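CRISPR system Cmr subunit Cmr1-1 (Pyrococcus furiosus, PDB 4W8Z) binds RNA as one of the subunits that cap the elongated type III-B Cmr ribonucleoprotein complex, which silences invading RNA in CRISPR immunity. Local coordinates at residues G102-S107 against N246-Y251; R253-K258 against K314-W319. One frame throughout, in Å; residues are numbered along the deposited sequence.

Both contacts dock a loop on helix 237-264, about 11 Å apart between centres and on the same side of the chain's centre. Contact 1 joins elements of the two RAMP-family sequence regions. Contact 2 stays within the C-terminal Cmr1 region. Each is partly buried and mixes buried with more open residues. Contact 1 gathers a tyrosine from each segment, with an isoleucine beside one ring and a lysine chain over the other. Contact 2 rests on two isoleucines and on an arginine whose guanidinium has the CB of a tryptophan over one face. The two meet directly: Tyr248 OH packs 3.1 Å from Val317 O, and Ser107 OG lies close to Asp318 OD1.

Contact 1 (G102-S107 against N246-Y251); sequences GYIWFS and NSYKEY
Tyr103 meets both Tyr248 and Lys249 where the type I turn that leads into helix 106-113 packs on helix 237-264. This joins the RAMP superfamily region to the C-terminal Cmr1 region, two parts of a chain whose families both belong to the RAMP and Cas5-like clan. The turn runs from Tyr103 to Phe106, with a weak hydrogen bond from Phe106 N to Tyr103 O. The Tyr103 side chain points at the helix, and its ring takes the Lys249 chain over one face. Lys249 CG sits 3.9 Å from the centroid of the Tyr103 ring, 19° off the normal, as a CH-pi contact. The lysine holds CG anti to its own N (chi1 -176°) and stays extended. Its CD and CE therefore continue across the rim of the ring, CD at 3.6 Å from Tyr103 CE2 and CE at 3.7 Å from Tyr103 OH. Tyr103 CB lies in the plane of the Tyr248 ring, at its edge, 3.7 Å from Tyr248 CD2. Asn245 OD1 holds the backbone here, accepting from the N-H groups of both Tyr103 and Ile104. At Ile104 the CG2 branch faces the helix, 3.7 Å from Tyr248 CB, while CG1 leads away. Trp105 is the N-cap residue of helix 106-113; its ring packs on Trp238 and Leu241, farther back on helix 237-264, and its NE1 donates to Arg161 O.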
ATOM      1  N   GLY A 102     -10.783   6.679  14.811  1.00 76.73           N
ATOM      2  CA  GLY A 102     -11.650   7.711  14.271  1.00 75.00           C
ATOM      3  C   GLY A 102     -11.008   8.808  13.445  1.00 76.92           C
ATOM      4  O   GLY A 102     -11.701   9.528  12.727  1.00 83.18           O
ATOM      5  N   TYR A 103      -9.693   8.954  13.538  1.00 75.97           N
ATOM      6  CA  TYR A 103      -9.019   9.974  12.748  1.00 75.71           C
ATOM      7  C   TYR A 103      -8.444   9.404  11.454  1.00 69.51           C
ATOM      8  O   TYR A 103      -8.642   9.981  10.390  1.00 69.05           O
ATOM      9  CB  TYR A 103      -7.930  10.656  13.574  1.00 84.47           C
ATOM     10  CG  TYR A 103      -8.489  11.573  14.638  1.00 95.53           C
ATOM     11  CD1 TYR A 103      -8.934  12.850  14.317  1.00 88.61           C
ATOM     12  CD2 TYR A 103      -8.583  11.157  15.961  1.00102.58           C
ATOM     13  CE1 TYR A 103      -9.450  13.692  15.285  1.00 91.76           C
ATOM     14  CE2 TYR A 103      -9.099  11.991  16.938  1.00101.39           C
ATOM     15  CZ  TYR A 103      -9.531  13.258  16.594  1.00102.65           C
ATOM     16  OH  TYR A 103     -10.044  14.090  17.568  1.00110.29           O
ATOM     17  N   ILE A 104      -7.751   8.275  11.528  1.00 65.41           N
ATOM     18  CA  ILE A 104      -7.195   7.687  10.316  1.00 60.79           C
ATOM     19  C   ILE A 104      -8.308   7.213   9.381  1.00 72.26           C
ATOM     20  O   ILE A 104      -8.149   7.259   8.163  1.00 77.22           O
ATOM     21  CB  ILE A 104      -6.229   6.510  10.613  1.00 61.67           C
ATOM     22  CG1 ILE A 104      -6.913   5.401  11.410  1.00 63.26           C
ATOM     23  CG2 ILE A 104      -4.988   6.997  11.351  1.00 59.90           C
ATOM     24  CD1 ILE A 104      -6.030   4.186  11.615  1.00 61.12           C
ATOM     25  N   TRP A 105      -9.432   6.774   9.942  1.00 78.36           N
ATOM     26  CA  TRP A 105     -10.551   6.293   9.130  1.00 78.46           C
ATOM     27  C   TRP A 105     -11.756   7.224   9.194  1.00 80.09           C
ATOM     28  O   TRP A 105     -12.887   6.789   8.975  1.00 70.07           O
ATOM     29  CB  TRP A 105     -10.977   4.892   9.566  1.00 69.74           C
ATOM     30  CG  TRP A 105      -9.927   3.848   9.357  1.00 75.26           C
ATOM     31  CD1 TRP A 105      -8.701   4.019   8.787  1.00 70.03           C
ATOM     32  CD2 TRP A 105     -10.010   2.464   9.719  1.00 74.50           C
ATOM     33  NE1 TRP A 105      -8.016   2.832   8.773  1.00 70.00           N
ATOM     34  CE2 TRP A 105      -8.797   1.863   9.343  1.00 75.81           C
ATOM     35  CE3 TRP A 105     -10.991   1.679  10.329  1.00 74.72           C
ATOM     36  CZ2 TRP A 105      -8.539   0.507   9.551  1.00 83.39           C
ATOM     37  CZ3 TRP A 105     -10.730   0.334  10.539  1.00 76.32           C
ATOM     38  CH2 TRP A 105      -9.516  -0.237  10.149  1.00 73.48           C
ATOM     39  N   PHE A 106     -11.501   8.494   9.500  1.00 73.46           N
ATOM     40  CA  PHE A 106     -12.538   9.520   9.558  1.00 69.69           C
ATOM     41  C   PHE A 106     -13.510   9.448   8.382  1.00 67.25           C
ATOM     42  O   PHE A 106     -14.723   9.444   8.573  1.00 70.15           O
ATOM     43  CB  PHE A 106     -11.887  10.906   9.614  1.00 65.68           C
ATOM     44  CG  PHE A 106     -12.864  12.044   9.536  1.00 67.13           C
ATOM     45  CD1 PHE A 106     -13.225  12.585   8.313  1.00 67.52           C
ATOM     46  CD2 PHE A 106     -13.407  12.589  10.688  1.00 71.42           C
ATOM     47  CE1 PHE A 106     -14.123  13.634   8.237  1.00 71.27           C
ATOM     48  CE2 PHE A 106     -14.305  13.641  10.620  1.00 68.64           C
ATOM     49  CZ  PHE A 106     -14.662  14.163   9.391  1.00 69.15           C
ATOM     50  N   SER A 107     -12.964   9.391   7.171  1.00 71.35           N
ATOM     51  CA  SER A 107     -13.767   9.399   5.950  1.00 72.13           C
ATOM     52  C   SER A 107     -14.745   8.228   5.882  1.00 71.33           C
ATOM     53  O   SER A 107     -15.844   8.362   5.352  1.00 77.68           O
ATOM     54  CB  SER A 107     -12.856   9.389   4.715  1.00 72.12           C
ATOM     55  OG  SER A 107     -12.315  10.675   4.457  1.00 77.62           O
ATOM     56  N   ASN A 246      -3.371   7.484  17.213  1.00 75.96           N
ATOM     57  CA  ASN A 246      -2.859   8.460  18.167  1.00 79.99           C
ATOM     58  C   ASN A 246      -1.780   9.322  17.529  1.00 76.39           C
ATOM     59  O   ASN A 246      -1.782  10.543  17.672  1.00 84.28           O
ATOM     60  CB  ASN A 246      -2.311   7.773  19.416  1.00 88.64           C
ATOM     61  CG  ASN A 246      -3.406   7.182  20.285  1.00106.34           C
ATOM     62  OD1 ASN A 246      -4.585   7.521  20.141  1.00109.06           O
ATOM     63  ND2 ASN A 246      -3.021   6.295  21.199  1.00107.52           N
ATOM     64  N   SER A 247      -0.868   8.674  16.812  1.00 70.73           N
ATOM     65  CA  SER A 247       0.200   9.371  16.108  1.00 66.75           C
ATOM     66  C   SER A 247      -0.358  10.338  15.073  1.00 72.19           C
ATOM     67  O   SER A 247       0.084  11.486  14.979  1.00 75.11           O
ATOM     68  CB  SER A 247       1.136   8.373  15.430  1.00 65.34           C
ATOM     69  OG  SER A 247       1.794   7.561  16.383  1.00 67.60           O
ATOM     70  N   TYR A 248      -1.339   9.872  14.303  1.00 66.53           N
ATOM     71  CA  TYR A 248      -1.910  10.677  13.231  1.00 66.13           C
ATOM     72  C   TYR A 248      -2.725  11.851  13.769  1.00 68.55           C
ATOM     73  O   TYR A 248      -2.830  12.890  13.118  1.00 72.58           O
ATOM     74  CB  TYR A 248      -2.783   9.818  12.311  1.00 64.75           C
ATOM     75  CG  TYR A 248      -3.542  10.631  11.291  1.00 65.65           C
ATOM     76  CD1 TYR A 248      -2.903  11.151  10.172  1.00 64.13           C
ATOM     77  CD2 TYR A 248      -4.894  10.900  11.458  1.00 70.27           C
ATOM     78  CE1 TYR A 248      -3.592  11.908   9.241  1.00 64.30           C
ATOM     79  CE2 TYR A 248      -5.591  11.654  10.536  1.00 80.06           C
ATOM     80  CZ  TYR A 248      -4.937  12.155   9.428  1.00 76.48           C
ATOM     81  OH  TYR A 248      -5.643  12.907   8.512  1.00 83.20           O
ATOM     82  N   LYS A 249      -3.303  11.688  14.954  1.00 71.39           N
ATOM     83  CA  LYS A 249      -4.090  12.757  15.555  1.00 69.53           C
ATOM     84  C   LYS A 249      -3.194  13.941  15.902  1.00 74.39           C
ATOM     85  O   LYS A 249      -3.564  15.095  15.690  1.00 71.17           O
ATOM     86  CB  LYS A 249      -4.815  12.255  16.802  1.00 73.50           C
ATOM     87  CG  LYS A 249      -5.731  13.276  17.455  1.00 71.28           C
ATOM     88  CD  LYS A 249      -6.178  12.800  18.827  1.00 72.83           C
ATOM     89  CE  LYS A 249      -6.981  13.862  19.562  1.00 78.50           C
ATOM     90  NZ  LYS A 249      -7.217  13.495  20.994  1.00 79.43           N
ATOM     91  N   GLU A 250      -2.007  13.644  16.425  1.00 73.19           N
ATOM     92  CA  GLU A 250      -1.057  14.683  16.800  1.00 71.60           C
ATOM     93  C   GLU A 250      -0.391  15.275  15.565  1.00 69.64           C
ATOM     94  O   GLU A 250      -0.148  16.482  15.497  1.00 72.36           O
ATOM     95  CB  GLU A 250      -0.004  14.127  17.763  1.00 72.92           C
ATOM     96  CG  GLU A 250       1.091  15.118  18.163  1.00 74.22           C
ATOM     97  CD  GLU A 250       0.579  16.331  18.941  1.00 83.25           C
ATOM     98  OE1 GLU A 250      -0.619  16.381  19.302  1.00 82.82           O
ATOM     99  OE2 GLU A 250       1.393  17.247  19.198  1.00 81.59           O
ATOM    100  N   TYR A 251      -0.105  14.412  14.595  1.00 68.45           N
ATOM    101  CA  TYR A 251       0.437  14.827  13.302  1.00 68.05           C
ATOM    102  C   TYR A 251      -0.497  15.824  12.627  1.00 70.32           C
ATOM    103  O   TYR A 251      -0.067  16.873  12.152  1.00 75.02           O
ATOM    104  CB  TYR A 251       0.649  13.602  12.418  1.00 67.95           C
ATOM    105  CG  TYR A 251       1.145  13.869  11.014  1.00 78.07           C
ATOM    106  CD1 TYR A 251       2.442  14.307  10.779  1.00 73.94           C
ATOM    107  CD2 TYR A 251       0.325  13.639   9.915  1.00 83.91           C
ATOM    108  CE1 TYR A 251       2.901  14.526   9.492  1.00 67.17           C
ATOM    109  CE2 TYR A 251       0.777  13.855   8.626  1.00 71.81           C
ATOM    110  CZ  TYR A 251       2.063  14.298   8.423  1.00 69.42           C
ATOM    111  OH  TYR A 251       2.510  14.508   7.141  1.00 74.14           O
TER

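Contact 2 (R253-K258 against K314-W319); sequences RRRIKK and KHIVDW
Ile316 supplies the apolar part of this contact and touches two residues of the helix. Its CD1 lies 3.9 Å from Arg255 CG; the two side chains lie alongside each other and point opposite ways. The CG2 branch of Ile316 goes to Ile256 CG1, at 4.0 Å. With chi1 near trans (-170°), Ile316 turns CG1 toward the aliphatic part of Arg255. The same CG1 sits over one face of the Trp319 ring, near its rim.

The segment 314-319 belongs to the long loop between strand 294-302 and helix 327-330, and it docks here on helix 237-264. Arg255 and Trp319 form the second kind of contact. Trp319 CB lies over one face of the guanidinium, 3.8 Å from Arg255 NH1, and the guanidinium and indole planes stand 74° apart. The polar end of Arg255 is held outside the segments, by Asn320 O and by a salt bridge to Glu310.

Hydrogen bonds shape the loop itself. Val317 N donates to His315 ND1 at 3.2 Å, in the ring plane. Trp319 NE1 reaches Lys314 O at 3.3 Å, from above the carbonyl plane.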
ATOM      1  N   ARG A 253      -2.861  17.546  14.141  1.00 73.63           N
ATOM      2  CA  ARG A 253      -3.043  18.716  14.997  1.00 70.56           C
ATOM      3  C   ARG A 253      -2.016  19.800  14.676  1.00 72.44           C
ATOM      4  O   ARG A 253      -2.364  20.967  14.499  1.00 72.41           O
ATOM      5  CB  ARG A 253      -2.955  18.326  16.472  1.00 70.88           C
ATOM      6  CG  ARG A 253      -3.421  19.419  17.416  1.00 73.97           C
ATOM      7  CD  ARG A 253      -3.149  19.075  18.871  1.00 77.37           C
ATOM      8  NE  ARG A 253      -1.722  18.966  19.158  1.00 89.96           N
ATOM      9  CZ  ARG A 253      -0.910  20.008  19.312  1.00 92.20           C
ATOM     10  NH1 ARG A 253      -1.383  21.241  19.195  1.00 81.89           N
ATOM     11  NH2 ARG A 253       0.378  19.818  19.577  1.00 89.94           N
ATOM     12  N   ARG A 254      -0.750  19.403  14.585  1.00 78.31           N
ATOM     13  CA  ARG A 254       0.322  20.337  14.261  1.00 81.70           C
ATOM     14  C   ARG A 254       0.243  20.789  12.804  1.00 79.74           C
ATOM     15  O   ARG A 254       0.630  21.908  12.465  1.00 77.89           O
ATOM     16  CB  ARG A 254       1.685  19.704  14.541  1.00 71.62           C
ATOM     17  CG  ARG A 254       1.882  19.308  15.981  1.00 73.35           C
ATOM     18  CD  ARG A 254       3.307  18.883  16.236  1.00 74.61           C
ATOM     19  NE  ARG A 254       3.462  18.315  17.570  1.00 79.29           N
ATOM     20  CZ  ARG A 254       4.603  17.835  18.053  1.00 81.74           C
ATOM     21  NH1 ARG A 254       5.703  17.856  17.310  1.00 87.34           N
ATOM     22  NH2 ARG A 254       4.641  17.335  19.280  1.00 78.83           N
ATOM     23  N   ARG A 255      -0.257  19.905  11.951  1.00 68.65           N
ATOM     24  CA  ARG A 255      -0.403  20.196  10.534  1.00 68.84           C
ATOM     25  C   ARG A 255      -1.375  21.349  10.317  1.00 71.28           C
ATOM     26  O   ARG A 255      -1.087  22.284   9.570  1.00 73.73           O
ATOM     27  CB  ARG A 255      -0.878  18.948   9.792  1.00 68.66           C
ATOM     28  CG  ARG A 255      -0.836  19.064   8.294  1.00 71.36           C
ATOM     29  CD  ARG A 255      -1.271  17.764   7.656  1.00 68.82           C
ATOM     30  NE  ARG A 255      -0.336  17.343   6.622  1.00 68.72           N
ATOM     31  CZ  ARG A 255      -0.461  16.227   5.920  1.00 70.08           C
ATOM     32  NH1 ARG A 255      -1.490  15.418   6.142  1.00 78.62           N
ATOM     33  NH2 ARG A 255       0.440  15.921   4.998  1.00 75.94           N
ATOM     34  N   ILE A 256      -2.524  21.272  10.985  1.00 77.76           N
ATOM     35  CA  ILE A 256      -3.538  22.321  10.935  1.00 74.86           C
ATOM     36  C   ILE A 256      -2.965  23.671  11.368  1.00 80.31           C
ATOM     37  O   ILE A 256      -3.127  24.673  10.673  1.00 81.92           O
ATOM     38  CB  ILE A 256      -4.748  21.967  11.827  1.00 70.81           C
ATOM     39  CG1 ILE A 256      -5.451  20.717  11.297  1.00 71.06           C
ATOM     40  CG2 ILE A 256      -5.723  23.125  11.892  1.00 62.88           C
ATOM     41  CD1 ILE A 256      -6.449  20.126  12.263  1.00 63.36           C
ATOM     42  N   LYS A 257      -2.287  23.691  12.511  1.00 74.15           N
ATOM     43  CA  LYS A 257      -1.686  24.917  13.014  1.00 77.83           C
ATOM     44  C   LYS A 257      -0.639  25.457  12.042  1.00 75.84           C
ATOM     45  O   LYS A 257      -0.553  26.663  11.813  1.00 74.98           O
ATOM     46  CB  LYS A 257      -1.057  24.685  14.391  1.00 81.38           C
ATOM     47  CG  LYS A 257      -2.054  24.586  15.535  1.00 88.19           C
ATOM     48  CD  LYS A 257      -1.637  25.490  16.683  1.00104.90           C
ATOM     49  CE  LYS A 257      -0.494  24.895  17.490  1.00118.19           C
ATOM     50  NZ  LYS A 257      -1.004  24.125  18.664  1.00126.54           N
ATOM     51  N   LYS A 258       0.142  24.551  11.464  1.00 75.37           N
ATOM     52  CA  LYS A 258       1.228  24.931  10.568  1.00 76.21           C
ATOM     53  C   LYS A 258       0.711  25.630   9.318  1.00 83.27           C
ATOM     54  O   LYS A 258       1.245  26.658   8.901  1.00 76.91           O
ATOM     55  CB  LYS A 258       2.054  23.702  10.176  1.00 75.10           C
ATOM     56  CG  LYS A 258       3.241  24.012   9.280  1.00 73.03           C
ATOM     57  CD  LYS A 258       4.230  22.862   9.239  1.00 72.37           C
ATOM     58  CE  LYS A 258       4.017  21.962   8.041  1.00 71.67           C
ATOM     59  NZ  LYS A 258       5.113  20.952   7.925  1.00 80.02           N
ATOM     60  N   LYS A 314      -8.864  20.317  -0.842  1.00 69.07           N
ATOM     61  CA  LYS A 314      -9.875  19.538  -0.144  1.00 71.05           C
ATOM     62  C   LYS A 314      -9.632  19.738   1.347  1.00 70.06           C
ATOM     63  O   LYS A 314      -8.737  20.492   1.721  1.00 70.99           O
ATOM     64  CB  LYS A 314      -9.800  18.064  -0.542  1.00 68.99           C
ATOM     65  CG  LYS A 314      -8.397  17.490  -0.513  1.00 69.45           C
ATOM     66  CD  LYS A 314      -8.337  16.150  -1.207  1.00 70.11           C
ATOM     67  CE  LYS A 314      -6.990  15.491  -0.984  1.00 78.93           C
ATOM     68  NZ  LYS A 314      -6.848  14.254  -1.789  1.00 89.25           N
ATOM     69  N   HIS A 315     -10.406  19.082   2.202  1.00 70.23           N
ATOM     70  CA  HIS A 315     -10.202  19.266   3.634  1.00 66.20           C
ATOM     71  C   HIS A 315      -8.863  18.675   4.063  1.00 74.24           C
ATOM     72  O   HIS A 315      -8.427  17.645   3.542  1.00 64.31           O
ATOM     73  CB  HIS A 315     -11.335  18.642   4.443  1.00 65.98           C
ATOM     74  CG  HIS A 315     -11.455  19.201   5.823  1.00 71.05           C
ATOM     75  ND1 HIS A 315     -10.660  18.783   6.872  1.00 69.00           N
ATOM     76  CD2 HIS A 315     -12.263  20.165   6.327  1.00 68.52           C
ATOM     77  CE1 HIS A 315     -10.981  19.458   7.959  1.00 70.02           C
ATOM     78  NE2 HIS A 315     -11.951  20.303   7.658  1.00 69.33           N
ATOM     79  N   ILE A 316      -8.218  19.339   5.020  1.00 71.84           N
ATOM     80  CA  ILE A 316      -6.876  18.963   5.457  1.00 75.86           C
ATOM     81  C   ILE A 316      -6.843  17.550   6.049  1.00 74.96           C
ATOM     82  O   ILE A 316      -5.790  16.909   6.100  1.00 72.10           O
ATOM     83  CB  ILE A 316      -6.325  19.978   6.488  1.00 66.99           C
ATOM     84  CG1 ILE A 316      -4.834  19.729   6.753  1.00 60.73           C
ATOM     85  CG2 ILE A 316      -7.142  19.941   7.765  1.00 65.49           C
ATOM     86  CD1 ILE A 316      -4.057  20.976   7.116  1.00 60.27           C
ATOM     87  N   VAL A 317      -8.003  17.055   6.468  1.00 73.95           N
ATOM     88  CA  VAL A 317      -8.103  15.695   6.981  1.00 70.34           C
ATOM     89  C   VAL A 317      -7.900  14.679   5.854  1.00 66.98           C
ATOM     90  O   VAL A 317      -7.554  13.525   6.101  1.00 67.65           O
ATOM     91  CB  VAL A 317      -9.466  15.451   7.678  1.00 71.88           C
ATOM     92  CG1 VAL A 317     -10.589  15.329   6.659  1.00 66.60           C
ATOM     93  CG2 VAL A 317      -9.398  14.212   8.556  1.00 73.79           C
ATOM     94  N   ASP A 318      -8.100  15.120   4.614  1.00 70.01           N
ATOM     95  CA  ASP A 318      -7.976  14.239   3.457  1.00 70.62           C
ATOM     96  C   ASP A 318      -6.602  14.348   2.802  1.00 68.79           C
ATOM     97  O   ASP A 318      -6.291  13.601   1.872  1.00 71.21           O
ATOM     98  CB  ASP A 318      -9.064  14.547   2.426  1.00 73.28           C
ATOM     99  CG  ASP A 318     -10.449  14.107   2.880  1.00 81.36           C
ATOM    100  OD1 ASP A 318     -10.554  13.092   3.607  1.00 84.66           O
ATOM    101  OD2 ASP A 318     -11.437  14.777   2.500  1.00 83.61           O
ATOM    102  N   TRP A 319      -5.786  15.282   3.281  1.00 68.16           N
ATOM    103  CA  TRP A 319      -4.441  15.460   2.742  1.00 61.31           C
ATOM    104  C   TRP A 319      -3.610  14.197   2.955  1.00 62.07           C
ATOM    105  O   TRP A 319      -3.701  13.559   4.003  1.00 74.02           O
ATOM    106  CB  TRP A 319      -3.758  16.669   3.387  1.00 61.82           C
ATOM    107  CG  TRP A 319      -4.303  17.994   2.919  1.00 69.24           C
ATOM    108  CD1 TRP A 319      -5.462  18.208   2.221  1.00 72.08           C
ATOM    109  CD2 TRP A 319      -3.707  19.284   3.105  1.00 68.71           C
ATOM    110  NE1 TRP A 319      -5.625  19.549   1.973  1.00 64.26           N
ATOM    111  CE2 TRP A 319      -4.560  20.231   2.501  1.00 67.99           C
ATOM    112  CE3 TRP A 319      -2.537  19.734   3.730  1.00 74.51           C
ATOM    113  CZ2 TRP A 319      -4.274  21.597   2.496  1.00 63.30           C
ATOM    114  CZ3 TRP A 319      -2.253  21.088   3.717  1.00 59.95           C
ATOM    115  CH2 TRP A 319      -3.120  22.002   3.109  1.00 62.11           C
TER